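Phosphoribosylformylglycinamidine cyclo-ligase (Thermus thermophilus HB8, PDB 5AVM) probably catalyses the ATP-dependent ring closure of formylglycinamidine ribonucleotide to 5-aminoimidazole ribonucleotide, a step of de novo purine biosynthesis. Local coordinates at residues P274-L279 with R292-G297. Numbering follows the deposited sequence.
Sequences PVFPYL and RVFNMG
Asn295 OD1, which lies 3.3 Å from CZ of Phe276, is gripped by two donors: the backbone N of Gly297, at 2.7 Å and in the carbonyl plane, and the hydroxyl of Ser182. The first bond closes an Asx turn. ND2 of the same amide is held by Gly184 O, so both ends of the group are engaged and its rotation is fixed. Asn295 CG sits between the backbone N and the carbonyl carbon (chi1 62°), a torsion that brings OD1 round to the Gly297 N-H. The Phe276 ring meets this amide at its CZ end, the two planes nearly perpendicular at 88°, while CE2 comes within 3.5 Å of Gly297 N. Over one face of the ring lies Met296 CE, displaced toward the rim and 3.4 Å from Phe276 CD1, in a CH-pi contact; the sulfur stands farther off, in a Met-aromatic contact. Although the CB of Met296 points away from Phe276, bends at chi2 and chi3 bring the methyl back. Val275 CG1 covers the opposite face. Phe294 adds its CB, 3.5 Å from Phe276 CE1, and the two rings lie obliquely, centroids 5.7 Å apart. Leu279 CD1, one helical turn on, only grazes Phe294 CZ at 4.5 Å. The buried contact thus joins helix 275-283 to the bend in which the chain leaves helix 287-293 and enters strand 298-304 of the C-terminal domain's mixed sheet. Leu192 and Ile193 of helix 190-196 pack on Phe294, and Leu217 of helix 213-218 meets Val275.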
ATOM      1  N   PRO B 274     -27.014   6.543  16.111  1.00 30.68           N
ATOM      2  CA  PRO B 274     -27.112   7.050  17.485  1.00 30.60           C
ATOM      3  C   PRO B 274     -25.779   7.201  18.213  1.00 31.30           C
ATOM      4  O   PRO B 274     -25.666   7.980  19.168  1.00 31.21           O
ATOM      5  CB  PRO B 274     -28.017   6.027  18.155  1.00 30.45           C
ATOM      6  CG  PRO B 274     -27.605   4.754  17.479  1.00 32.02           C
ATOM      7  CD  PRO B 274     -27.538   5.168  16.024  1.00 30.96           C
ATOM      8  N   VAL B 275     -24.775   6.449  17.761  1.00 30.85           N
ATOM      9  CA  VAL B 275     -23.451   6.485  18.374  1.00 28.16           C
ATOM     10  C   VAL B 275     -22.773   7.839  18.228  1.00 27.93           C
ATOM     11  O   VAL B 275     -21.924   8.182  19.043  1.00 28.42           O
ATOM     12  CB  VAL B 275     -22.521   5.416  17.771  1.00 27.70           C
ATOM     13  CG1 VAL B 275     -22.109   5.815  16.362  1.00 25.87           C
ATOM     14  CG2 VAL B 275     -21.314   5.230  18.661  1.00 26.15           C
ATOM     15  N   PHE B 276     -23.147   8.610  17.204  1.00 27.33           N
ATOM     16  CA  PHE B 276     -22.543   9.923  16.984  1.00 27.25           C
ATOM     17  C   PHE B 276     -22.894  10.981  18.033  1.00 28.32           C
ATOM     18  O   PHE B 276     -22.010  11.475  18.737  1.00 28.30           O
ATOM     19  CB  PHE B 276     -22.892  10.448  15.589  1.00 26.47           C
ATOM     20  CG  PHE B 276     -22.207   9.708  14.479  1.00 29.07           C
ATOM     21  CD1 PHE B 276     -20.818   9.602  14.450  1.00 29.11           C
ATOM     22  CD2 PHE B 276     -22.945   9.102  13.466  1.00 28.73           C
ATOM     23  CE1 PHE B 276     -20.179   8.899  13.427  1.00 29.63           C
ATOM     24  CE2 PHE B 276     -22.315   8.398  12.440  1.00 28.12           C
ATOM     25  CZ  PHE B 276     -20.933   8.296  12.421  1.00 27.95           C
ATOM     26  N   PRO B 277     -24.183  11.353  18.152  1.00 29.17           N
ATOM     27  CA  PRO B 277     -24.536  12.366  19.150  1.00 29.54           C
ATOM     28  C   PRO B 277     -24.149  11.930  20.557  1.00 30.36           C
ATOM     29  O   PRO B 277     -23.955  12.760  21.443  1.00 29.86           O
ATOM     30  CB  PRO B 277     -26.042  12.520  18.965  1.00 29.90           C
ATOM     31  CG  PRO B 277     -26.467  11.164  18.482  1.00 29.69           C
ATOM     32  CD  PRO B 277     -25.394  10.827  17.491  1.00 29.23           C
ATOM     33  N   TYR B 278     -24.036  10.618  20.746  1.00 31.04           N
ATOM     34  CA  TYR B 278     -23.646  10.051  22.028  1.00 31.49           C
ATOM     35  C   TYR B 278     -22.187  10.420  22.284  1.00 31.33           C
ATOM     36  O   TYR B 278     -21.843  10.951  23.337  1.00 31.91           O
ATOM     37  CB  TYR B 278     -23.796   8.531  22.003  1.00 32.97           C
ATOM     38  CG  TYR B 278     -23.357   7.886  23.289  1.00 36.18           C
ATOM     39  CD1 TYR B 278     -24.030   8.144  24.481  1.00 37.10           C
ATOM     40  CD2 TYR B 278     -22.230   7.066  23.329  1.00 37.23           C
ATOM     41  CE1 TYR B 278     -23.587   7.609  25.685  1.00 38.98           C
ATOM     42  CE2 TYR B 278     -21.778   6.526  24.527  1.00 37.29           C
ATOM     43  CZ  TYR B 278     -22.458   6.804  25.698  1.00 38.72           C
ATOM     44  OH  TYR B 278     -22.000   6.297  26.889  1.00 40.92           O
ATOM     45  N   LEU B 279     -21.328  10.133  21.313  1.00 30.62           N
ATOM     46  CA  LEU B 279     -19.914  10.459  21.430  1.00 28.79           C
ATOM     47  C   LEU B 279     -19.821  11.965  21.642  1.00 28.80           C
ATOM     48  O   LEU B 279     -19.156  12.444  22.556  1.00 29.06           O
ATOM     49  CB  LEU B 279     -19.182  10.069  20.143  1.00 27.34           C
ATOM     50  CG  LEU B 279     -19.210   8.585  19.781  1.00 25.68           C
ATOM     51  CD1 LEU B 279     -18.647   8.377  18.387  1.00 24.43           C
ATOM     52  CD2 LEU B 279     -18.424   7.805  20.819  1.00 24.42           C
ATOM     53  N   ARG B 292     -16.824  17.548  10.713  1.00 32.07           N
ATOM     54  CA  ARG B 292     -15.477  17.709  10.192  1.00 31.38           C
ATOM     55  C   ARG B 292     -14.666  16.445  10.453  1.00 30.14           C
ATOM     56  O   ARG B 292     -13.654  16.199   9.798  1.00 32.37           O
ATOM     57  CB  ARG B 292     -14.829  18.900  10.891  1.00 32.86           C
ATOM     58  CG  ARG B 292     -13.652  19.525  10.197  1.00 36.05           C
ATOM     59  CD  ARG B 292     -13.098  20.613  11.095  1.00 37.82           C
ATOM     60  NE  ARG B 292     -12.623  20.039  12.350  1.00 39.77           N
ATOM     61  CZ  ARG B 292     -12.787  20.599  13.543  1.00 41.17           C
ATOM     62  NH1 ARG B 292     -13.421  21.760  13.654  1.00 41.51           N
ATOM     63  NH2 ARG B 292     -12.321  19.988  14.626  1.00 42.69           N
ATOM     64  N   VAL B 293     -15.123  15.644  11.408  1.00 27.61           N
ATOM     65  CA  VAL B 293     -14.432  14.415  11.781  1.00 25.93           C
ATOM     66  C   VAL B 293     -15.210  13.142  11.418  1.00 26.73           C
ATOM     67  O   VAL B 293     -14.617  12.163  10.952  1.00 26.68           O
ATOM     68  CB  VAL B 293     -14.128  14.401  13.321  1.00 25.07           C
ATOM     69  CG1 VAL B 293     -13.512  13.075  13.734  1.00 23.31           C
ATOM     70  CG2 VAL B 293     -13.199  15.544  13.685  1.00 22.98           C
ATOM     71  N   PHE B 294     -16.528  13.160  11.621  1.00 25.00           N
ATOM     72  CA  PHE B 294     -17.365  11.991  11.358  1.00 24.22           C
ATOM     73  C   PHE B 294     -18.268  12.105  10.139  1.00 23.27           C
ATOM     74  O   PHE B 294     -18.575  13.204   9.678  1.00 23.63           O
ATOM     75  CB  PHE B 294     -18.219  11.695  12.587  1.00 22.74           C
ATOM     76  CG  PHE B 294     -17.425  11.517  13.840  1.00 24.23           C
ATOM     77  CD1 PHE B 294     -16.510  10.478  13.958  1.00 24.53           C
ATOM     78  CD2 PHE B 294     -17.584  12.393  14.909  1.00 25.07           C
ATOM     79  CE1 PHE B 294     -15.759  10.314  15.129  1.00 23.90           C
ATOM     80  CE2 PHE B 294     -16.834  12.233  16.086  1.00 24.29           C
ATOM     81  CZ  PHE B 294     -15.923  11.194  16.191  1.00 22.74           C
ATOM     82  N   ASN B 295     -18.706  10.958   9.630  1.00 22.91           N
ATOM     83  CA  ASN B 295     -19.566  10.941   8.455  1.00 25.07           C
ATOM     84  C   ASN B 295     -21.017  11.306   8.769  1.00 26.86           C
ATOM     85  O   ASN B 295     -21.826  11.507   7.857  1.00 28.01           O
ATOM     86  CB  ASN B 295     -19.506   9.576   7.760  1.00 23.34           C
ATOM     87  CG  ASN B 295     -19.996   8.438   8.636  1.00 23.42           C
ATOM     88  OD1 ASN B 295     -21.115   8.464   9.148  1.00 25.20           O
ATOM     89  ND2 ASN B 295     -19.161   7.421   8.798  1.00 20.55           N
ATOM     90  N   MET B 296     -21.340  11.392  10.058  1.00 27.89           N
ATOM     91  CA  MET B 296     -22.686  11.758  10.507  1.00 26.35           C
ATOM     92  C   MET B 296     -23.797  10.945   9.858  1.00 25.50           C
ATOM     93  O   MET B 296     -24.922  11.416   9.738  1.00 26.10           O
ATOM     94  CB  MET B 296     -22.919  13.246  10.242  1.00 27.19           C
ATOM     95  CG  MET B 296     -21.891  14.155  10.900  1.00 28.16           C
ATOM     96  SD  MET B 296     -22.000  14.160  12.693  1.00 32.99           S
ATOM     97  CE  MET B 296     -21.251  12.670  13.101  1.00 31.90           C
ATOM     98  N   GLY B 297     -23.485   9.721   9.447  1.00 25.87           N
ATOM     99  CA  GLY B 297     -24.482   8.878   8.814  1.00 24.63           C
ATOM    100  C   GLY B 297     -24.433   8.920   7.295  1.00 25.88           C
ATOM    101  O   GLY B 297     -25.168   8.195   6.622  1.00 25.67           O
TER